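Local atomic coordinates of DNA-binding response regulator, merR family (Colwellia psychrerythraea, PDB entry 3CNB), a protein that probably acts as a DNA-binding response regulator, the part described here being its CheY-like receiver domain, which would take up the phosphoryl signal. Residues I13-K18 against F111-N116; T25-N30 against L115-L120. All blocks are in the same frame, centred on the assembly; numbering follows the deposited sequence.

Contact 1: residues I13-K18 against F111-N116; sequences IIEDDK and FGKPLN
Lys113 reaches Glu15 through a single salt bridge, and this is where 13-18 and 111-116 meet: Lys113 NZ lies 3.2 Å from Glu15 OE2, a salt bridge that is also a hydrogen bond, NZ donating to OE2. The ammonium approaches on the syn side of OE2, 19° out of the carboxylate plane, and Glu15 OE1 stays 4.0 Å from Lys113 NZ, so one oxygen takes the bond. The two side chains come from opposite directions. Lys113 is extended beyond CG and makes, with Glu15, the one residue contact between the segments, in keeping with the small buried area of 54 Å². The Glu15 chain bends at chi2 (63°), turning its carboxylate out of line with the first part of the chain.

A second polar bond holds that carboxylate from its own segment. Asp17 N donates to the anti lone pair of Glu15 OE1 over 3.1 Å, so each oxygen has its own donor and the buried group is fixed from two sides.

Beyond the pair, Lys113 NZ also forms a salt bridge with Asp61, the predicted phosphorylation site, which carries no phosphate here. Lys113 precedes a cis peptide bond to Pro114, matching the Lys-Pro signature of receiver domains. A lysine bridging Glu15 and Asp61 would be expected to ease the repulsion between these neighbouring carboxylates, consistent with the acidic pocket of an unphosphorylated receiver.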
ATOM      1  N   ILE A  13      -5.169   2.873  -1.438  1.00 16.21           N
ATOM      2  CA  ILE A  13      -4.185   3.601  -0.654  1.00 19.70           C
ATOM      3  C   ILE A  13      -4.706   3.792   0.757  1.00 23.88           C
ATOM      4  O   ILE A  13      -5.751   4.410   0.950  1.00 25.95           O
ATOM      5  CB  ILE A  13      -3.850   5.000  -1.283  1.00 16.64           C
ATOM      6  CG1 ILE A  13      -3.169   4.837  -2.639  1.00 26.18           C
ATOM      7  CG2 ILE A  13      -2.968   5.862  -0.346  1.00 25.86           C
ATOM      8  CD1 ILE A  13      -3.349   6.055  -3.517  1.00 16.80           C
ATOM      9  N   ILE A  14      -3.982   3.276   1.721  1.00 24.15           N
ATOM     10  CA  ILE A  14      -4.267   3.455   3.112  1.00 18.70           C
ATOM     11  C   ILE A  14      -3.345   4.474   3.741  1.00 27.45           C
ATOM     12  O   ILE A  14      -2.212   4.207   3.973  1.00 30.54           O
ATOM     13  CB  ILE A  14      -4.177   2.147   3.842  1.00 19.08           C
ATOM     14  CG1 ILE A  14      -5.236   1.182   3.347  1.00 22.07           C
ATOM     15  CG2 ILE A  14      -4.293   2.351   5.272  1.00 26.41           C
ATOM     16  CD1 ILE A  14      -4.983  -0.205   3.587  1.00 18.97           C
ATOM     17  N   GLU A  15      -3.870   5.644   4.037  1.00 27.83           N
ATOM     18  CA  GLU A  15      -3.079   6.805   4.391  1.00 27.73           C
ATOM     19  C   GLU A  15      -3.888   7.950   5.025  1.00 27.46           C
ATOM     20  O   GLU A  15      -4.744   8.477   4.406  1.00 32.72           O
ATOM     21  CB  GLU A  15      -2.388   7.296   3.137  1.00 26.35           C
ATOM     22  CG  GLU A  15      -1.595   8.547   3.247  1.00 26.27           C
ATOM     23  CD  GLU A  15      -0.451   8.426   4.172  1.00 32.29           C
ATOM     24  OE1 GLU A  15      -0.479   9.066   5.192  1.00 37.79           O
ATOM     25  OE2 GLU A  15       0.453   7.685   3.916  1.00 30.37           O
ATOM     26  N   ASP A  16      -3.583   8.357   6.243  1.00 33.76           N
ATOM     27  CA  ASP A  16      -4.329   9.440   6.867  1.00 40.10           C
ATOM     28  C   ASP A  16      -3.904  10.849   6.560  1.00 41.82           C
ATOM     29  O   ASP A  16      -4.629  11.756   6.827  1.00 40.73           O
ATOM     30  CB  ASP A  16      -4.631   9.249   8.360  1.00 40.88           C
ATOM     31  CG  ASP A  16      -3.421   8.971   9.171  1.00 41.53           C
ATOM     32  OD1 ASP A  16      -2.355   8.977   8.588  1.00 57.73           O
ATOM     33  OD2 ASP A  16      -3.506   8.745  10.360  1.00 33.90           O
ATOM     34  N   ASP A  17      -2.730  11.013   5.974  1.00 41.29           N
ATOM     35  CA  ASP A  17      -2.264  12.317   5.503  1.00 36.27           C
ATOM     36  C   ASP A  17      -2.949  12.620   4.173  1.00 37.85           C
ATOM     37  O   ASP A  17      -2.623  12.020   3.153  1.00 38.64           O
ATOM     38  CB  ASP A  17      -0.740  12.307   5.366  1.00 41.32           C
ATOM     39  CG  ASP A  17      -0.141  13.681   5.071  1.00 44.36           C
ATOM     40  OD1 ASP A  17      -0.830  14.594   4.571  1.00 40.09           O
ATOM     41  OD2 ASP A  17       1.069  13.832   5.329  1.00 50.34           O
ATOM     42  N   LYS A  18      -3.880  13.572   4.199  1.00 35.86           N
ATOM     43  CA  LYS A  18      -4.707  13.929   3.050  1.00 37.95           C
ATOM     44  C   LYS A  18      -3.928  14.472   1.849  1.00 38.32           C
ATOM     45  O   LYS A  18      -4.166  14.042   0.721  1.00 40.65           O
ATOM     46  CB  LYS A  18      -5.759  14.955   3.468  1.00 43.09           C
ATOM     47  CG  LYS A  18      -7.147  14.715   2.908  1.00 50.59           C
ATOM     48  CD  LYS A  18      -7.345  15.287   1.517  1.00 56.41           C
ATOM     49  CE  LYS A  18      -8.818  15.234   1.122  1.00 55.30           C
ATOM     50  NZ  LYS A  18      -9.039  15.636  -0.290  1.00 52.53           N
ATOM     51  N   PHE A 111       8.825   1.576   1.736  1.00 25.54           N
ATOM     52  CA  PHE A 111       9.356   2.864   1.345  1.00 21.15           C
ATOM     53  C   PHE A 111       9.423   3.802   2.533  1.00 26.69           C
ATOM     54  O   PHE A 111       8.462   3.913   3.290  1.00 23.15           O
ATOM     55  CB  PHE A 111       8.469   3.488   0.269  1.00 21.09           C
ATOM     56  CG  PHE A 111       8.713   2.945  -1.108  1.00 25.75           C
ATOM     57  CD1 PHE A 111       9.527   3.638  -1.995  1.00 20.42           C
ATOM     58  CD2 PHE A 111       8.136   1.742  -1.519  1.00 22.36           C
ATOM     59  CE1 PHE A 111       9.766   3.148  -3.274  1.00 28.86           C
ATOM     60  CE2 PHE A 111       8.355   1.247  -2.784  1.00 24.01           C
ATOM     61  CZ  PHE A 111       9.186   1.952  -3.669  1.00 14.35           C
ATOM     62  N   GLY A 112      10.564   4.469   2.700  1.00 26.16           N
ATOM     63  CA  GLY A 112      10.704   5.530   3.691  1.00 28.02           C
ATOM     64  C   GLY A 112      10.100   6.821   3.194  1.00 32.30           C
ATOM     65  O   GLY A 112       9.878   6.972   1.998  1.00 42.49           O
ATOM     66  N   LYS A 113       9.819   7.744   4.108  1.00 32.80           N
ATOM     67  CA  LYS A 113       9.327   9.076   3.737  1.00 39.23           C
ATOM     68  C   LYS A 113      10.422  10.115   3.994  1.00 39.05           C
ATOM     69  O   LYS A 113      11.126  10.002   4.985  1.00 44.43           O
ATOM     70  CB  LYS A 113       8.009   9.410   4.450  1.00 39.72           C
ATOM     71  CG  LYS A 113       6.832   8.572   3.932  1.00 40.92           C
ATOM     72  CD  LYS A 113       5.523   8.965   4.560  1.00 39.91           C
ATOM     73  CE  LYS A 113       4.501   7.866   4.380  1.00 46.29           C
ATOM     74  NZ  LYS A 113       3.351   8.054   5.314  1.00 51.30           N
ATOM     75  N   PRO A 114      10.614  11.095   3.076  1.00 39.62           N
ATOM     76  CA  PRO A 114       9.805  11.382   1.883  1.00 33.80           C
ATOM     77  C   PRO A 114      10.039  10.307   0.844  1.00 30.48           C
ATOM     78  O   PRO A 114      11.157   9.832   0.695  1.00 31.07           O
ATOM     79  CB  PRO A 114      10.313  12.752   1.411  1.00 36.18           C
ATOM     80  CG  PRO A 114      11.715  12.859   1.955  1.00 41.27           C
ATOM     81  CD  PRO A 114      11.801  11.974   3.170  1.00 34.88           C
ATOM     82  N   LEU A 115       8.966   9.901   0.180  1.00 31.66           N
ATOM     83  CA  LEU A 115       8.971   8.765  -0.725  1.00 31.28           C
ATOM     84  C   LEU A 115       9.814   9.023  -1.973  1.00 26.19           C
ATOM     85  O   LEU A 115       9.717  10.083  -2.567  1.00 28.46           O
ATOM     86  CB  LEU A 115       7.528   8.450  -1.097  1.00 32.78           C
ATOM     87  CG  LEU A 115       7.229   7.081  -1.685  1.00 42.96           C
ATOM     88  CD1 LEU A 115       5.944   6.584  -1.119  1.00 41.49           C
ATOM     89  CD2 LEU A 115       7.171   7.159  -3.202  1.00 46.98           C
ATOM     90  N   ASN A 116      10.659   8.067  -2.351  1.00 19.04           N
ATOM     91  CA  ASN A 116      11.408   8.185  -3.603  1.00 21.73           C
ATOM     92  C   ASN A 116      10.500   7.752  -4.760  1.00 21.05           C
ATOM     93  O   ASN A 116      10.303   6.564  -4.997  1.00 20.91           O
ATOM     94  CB  ASN A 116      12.682   7.341  -3.562  1.00 22.65           C
ATOM     95  CG  ASN A 116      13.634   7.646  -4.734  1.00 27.49           C
ATOM     96  OD1 ASN A 116      13.206   7.890  -5.849  1.00 29.72           O
ATOM     97  ND2 ASN A 116      14.924   7.641  -4.462  1.00 28.69           N
TER

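Contact 2: residues T25-N30 against L115-L120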
ATOM      1  N   THR A  25      -2.050   9.527  -5.079  1.00 23.62           N
ATOM      2  CA  THR A  25      -3.162   9.136  -5.956  1.00 21.20           C
ATOM      3  C   THR A  25      -2.948   9.711  -7.342  1.00 22.82           C
ATOM      4  O   THR A  25      -3.108   8.999  -8.333  1.00 25.35           O
ATOM      5  CB  THR A  25      -4.558   9.619  -5.410  1.00 22.59           C
ATOM      6  OG1 THR A  25      -4.800   9.008  -4.136  1.00 21.43           O
ATOM      7  CG2 THR A  25      -5.680   9.231  -6.354  1.00 15.06           C
ATOM      8  N   GLN A  26      -2.570  10.988  -7.397  1.00 24.42           N
ATOM      9  CA  GLN A  26      -2.352  11.675  -8.673  1.00 25.78           C
ATOM     10  C   GLN A  26      -1.186  11.075  -9.443  1.00 26.80           C
ATOM     11  O   GLN A  26      -1.278  10.857 -10.646  1.00 30.30           O
ATOM     12  CB  GLN A  26      -2.077  13.155  -8.428  1.00 23.38           C
ATOM     13  CG  GLN A  26      -2.068  14.003  -9.687  1.00 24.59           C
ATOM     14  CD  GLN A  26      -3.353  13.925 -10.445  1.00 30.79           C
ATOM     15  OE1 GLN A  26      -4.400  14.326  -9.953  1.00 33.93           O
ATOM     16  NE2 GLN A  26      -3.284  13.410 -11.662  1.00 30.31           N
ATOM     17  N   PHE A  27      -0.087  10.848  -8.739  1.00 22.28           N
ATOM     18  CA  PHE A  27       1.058  10.122  -9.288  1.00 18.89           C
ATOM     19  C   PHE A  27       0.683   8.757  -9.886  1.00 27.24           C
ATOM     20  O   PHE A  27       1.120   8.398 -10.997  1.00 19.32           O
ATOM     21  CB  PHE A  27       2.126   9.929  -8.211  1.00 20.66           C
ATOM     22  CG  PHE A  27       3.364   9.230  -8.712  1.00 24.42           C
ATOM     23  CD1 PHE A  27       4.323   9.936  -9.451  1.00 25.29           C
ATOM     24  CD2 PHE A  27       3.560   7.876  -8.470  1.00 26.81           C
ATOM     25  CE1 PHE A  27       5.459   9.301  -9.926  1.00 27.25           C
ATOM     26  CE2 PHE A  27       4.700   7.235  -8.931  1.00 21.97           C
ATOM     27  CZ  PHE A  27       5.654   7.959  -9.659  1.00 26.29           C
ATOM     28  N   LEU A  28      -0.110   7.984  -9.154  1.00 20.59           N
ATOM     29  CA  LEU A  28      -0.472   6.667  -9.629  1.00 20.65           C
ATOM     30  C   LEU A  28      -1.506   6.702 -10.756  1.00 25.51           C
ATOM     31  O   LEU A  28      -1.511   5.813 -11.606  1.00 25.29           O
ATOM     32  CB  LEU A  28      -0.927   5.781  -8.474  1.00 21.03           C
ATOM     33  CG  LEU A  28       0.089   5.393  -7.413  1.00 25.01           C
ATOM     34  CD1 LEU A  28      -0.639   4.644  -6.269  1.00 13.29           C
ATOM     35  CD2 LEU A  28       1.153   4.539  -8.037  1.00 17.94           C
ATOM     36  N   GLU A  29      -2.369   7.722 -10.783  1.00 28.70           N
ATOM     37  CA  GLU A  29      -3.280   7.938 -11.935  1.00 26.80           C
ATOM     38  C   GLU A  29      -2.540   8.362 -13.197  1.00 32.07           C
ATOM     39  O   GLU A  29      -2.909   7.941 -14.295  1.00 34.83           O
ATOM     40  CB  GLU A  29      -4.387   8.960 -11.615  1.00 26.23           C
ATOM     41  CG  GLU A  29      -5.378   8.435 -10.563  1.00 30.66           C
ATOM     42  CD  GLU A  29      -6.472   9.411 -10.178  1.00 35.15           C
ATOM     43  OE1 GLU A  29      -6.281  10.642 -10.321  1.00 38.61           O
ATOM     44  OE2 GLU A  29      -7.526   8.929  -9.713  1.00 41.72           O
ATOM     45  N   ASN A  30      -1.523   9.216 -13.039  1.00 29.54           N
ATOM     46  CA  ASN A  30      -0.605   9.574 -14.133  1.00 29.26           C
ATOM     47  C   ASN A  30       0.044   8.319 -14.713  1.00 31.64           C
ATOM     48  O   ASN A  30       0.071   8.140 -15.915  1.00 37.88           O
ATOM     49  CB  ASN A  30       0.496  10.533 -13.651  1.00 23.34           C
ATOM     50  CG  ASN A  30      -0.034  11.905 -13.267  1.00 28.30           C
ATOM     51  OD1 ASN A  30      -1.197  12.217 -13.499  1.00 24.31           O
ATOM     52  ND2 ASN A  30       0.821  12.728 -12.642  1.00 20.24           N
ATOM     53  N   LEU A 115       8.966   9.901   0.180  1.00 31.66           N
ATOM     54  CA  LEU A 115       8.971   8.765  -0.725  1.00 31.28           C
ATOM     55  C   LEU A 115       9.814   9.023  -1.973  1.00 26.19           C
ATOM     56  O   LEU A 115       9.717  10.083  -2.567  1.00 28.46           O
ATOM     57  CB  LEU A 115       7.528   8.450  -1.097  1.00 32.78           C
ATOM     58  CG  LEU A 115       7.229   7.081  -1.685  1.00 42.96           C
ATOM     59  CD1 LEU A 115       5.944   6.584  -1.119  1.00 41.49           C
ATOM     60  CD2 LEU A 115       7.171   7.159  -3.202  1.00 46.98           C
ATOM     61  N   ASN A 116      10.659   8.067  -2.351  1.00 19.04           N
ATOM     62  CA  ASN A 116      11.408   8.185  -3.603  1.00 21.73           C
ATOM     63  C   ASN A 116      10.500   7.752  -4.760  1.00 21.05           C
ATOM     64  O   ASN A 116      10.303   6.564  -4.997  1.00 20.91           O
ATOM     65  CB  ASN A 116      12.682   7.341  -3.562  1.00 22.65           C
ATOM     66  CG  ASN A 116      13.634   7.646  -4.734  1.00 27.49           C
ATOM     67  OD1 ASN A 116      13.206   7.890  -5.849  1.00 29.72           O
ATOM     68  ND2 ASN A 116      14.924   7.641  -4.462  1.00 28.69           N
ATOM     69  N   PHE A 117       9.935   8.732  -5.463  1.00 20.42           N
ATOM     70  CA  PHE A 117       8.993   8.459  -6.537  1.00 19.73           C
ATOM     71  C   PHE A 117       9.614   7.852  -7.818  1.00 23.07           C
ATOM     72  O   PHE A 117       8.931   7.175  -8.567  1.00 24.49           O
ATOM     73  CB  PHE A 117       8.181   9.719  -6.850  1.00 22.27           C
ATOM     74  CG  PHE A 117       7.091   9.998  -5.851  1.00 22.36           C
ATOM     75  CD1 PHE A 117       5.836   9.436  -6.009  1.00 23.94           C
ATOM     76  CD2 PHE A 117       7.323  10.828  -4.758  1.00 31.82           C
ATOM     77  CE1 PHE A 117       4.817   9.690  -5.097  1.00 27.77           C
ATOM     78  CE2 PHE A 117       6.315  11.092  -3.834  1.00 27.09           C
ATOM     79  CZ  PHE A 117       5.060  10.522  -4.003  1.00 26.97           C
ATOM     80  N   THR A 118      10.895   8.101  -8.072  1.00 18.94           N
ATOM     81  CA  THR A 118      11.612   7.373  -9.147  1.00 18.45           C
ATOM     82  C   THR A 118      11.683   5.857  -8.880  1.00 21.58           C
ATOM     83  O   THR A 118      11.350   5.022  -9.737  1.00 22.69           O
ATOM     84  CB  THR A 118      13.037   7.932  -9.303  1.00 18.69           C
ATOM     85  OG1 THR A 118      12.945   9.301  -9.694  1.00 27.03           O
ATOM     86  CG2 THR A 118      13.854   7.165 -10.359  1.00 24.01           C
ATOM     87  N   LEU A 119      12.119   5.504  -7.683  1.00 19.22           N
ATOM     88  CA  LEU A 119      12.122   4.100  -7.289  1.00 18.77           C
ATOM     89  C   LEU A 119      10.712   3.462  -7.281  1.00 25.98           C
ATOM     90  O   LEU A 119      10.524   2.349  -7.771  1.00 24.23           O
ATOM     91  CB  LEU A 119      12.800   3.974  -5.939  1.00 14.62           C
ATOM     92  CG  LEU A 119      12.900   2.580  -5.297  1.00 22.45           C
ATOM     93  CD1 LEU A 119      13.592   1.542  -6.209  1.00 18.97           C
ATOM     94  CD2 LEU A 119      13.602   2.699  -3.952  1.00 23.05           C
ATOM     95  N   LEU A 120       9.724   4.184  -6.755  1.00 21.45           N
ATOM     96  CA  LEU A 120       8.348   3.695  -6.750  1.00 19.92           C
ATOM     97  C   LEU A 120       7.784   3.438  -8.134  1.00 17.88           C
ATOM     98  O   LEU A 120       7.151   2.410  -8.353  1.00 26.68           O
ATOM     99  CB  LEU A 120       7.427   4.649  -5.978  1.00 11.53           C
ATOM    100  CG  LEU A 120       5.935   4.257  -6.036  1.00 26.33           C
ATOM    101  CD1 LEU A 120       5.663   3.004  -5.145  1.00 22.16           C
ATOM    102  CD2 LEU A 120       4.990   5.416  -5.688  1.00 19.84           C
TER
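An apolar contact between two helices, centred on an edge-to-face aromatic pair, joins helix 18-31 to the first turn of helix 117-129. The evidence is the pose of Phe27 and Phe117: their ring centroids lie 4.8 Å apart with the planes at 66°, and the edge of Phe117 is directed at the face of Phe27. Phe117 CD1 is the atom that touches, sitting 3.5 Å above the Phe27 plane over the ring centre. With CG anti to the backbone N (chi1 -178°), the Phe27 ring extends toward 115-120 far enough for its CZ to lie 3.5 Å from the backbone O of Phe117.

Leu120, one turn further along, adds a methyl: its CD2 comes within 3.7 Å of Phe27 CE2, meeting the ring obliquely. Phe27, Phe117 and Leu120 account for most of the 177 Å² buried between the segments. Within its own segment, Leu115 CD2 stands 3.7 Å above the Phe117 ring plane, over its centre, whereas Phe27 is met at the ring's edge.

The start of the second helix is fixed by Asn116 at the N-cap, where OD1 accepts from Leu119 N at 3.2 Å. Phe20 and Leu24, earlier on helix 18-31, also touch Phe117, while Leu120 rests against Leu24 and against Phe111 of strand 109-112. Leu28, the residue after Phe27, packs on Ile11 and Ile13 of strand 10-14, so the helix pair lies against the central parallel sheet.

How the contacts relate
The centres of contacts 1 and 2 lie about 10 Å apart, and their segments overlap at Leu115 and Asn116, where the loop after strand 109-112 passes into helix 117-129. Each contact joins the same two strand-helix units of the receiver fold: contact 1 at the ends of the strands, contact 2 between the helices that follow. Direct packing also connects them, with Ile13 CD1 3.3 Å from Thr25 OG1 and Phe111 CE1 3.8 Å from Leu119 CG. The two differ in chemistry, since contact 1 belongs to the charged pocket around Asp61, whereas contact 2 is apolar and lies on one side of the sheet.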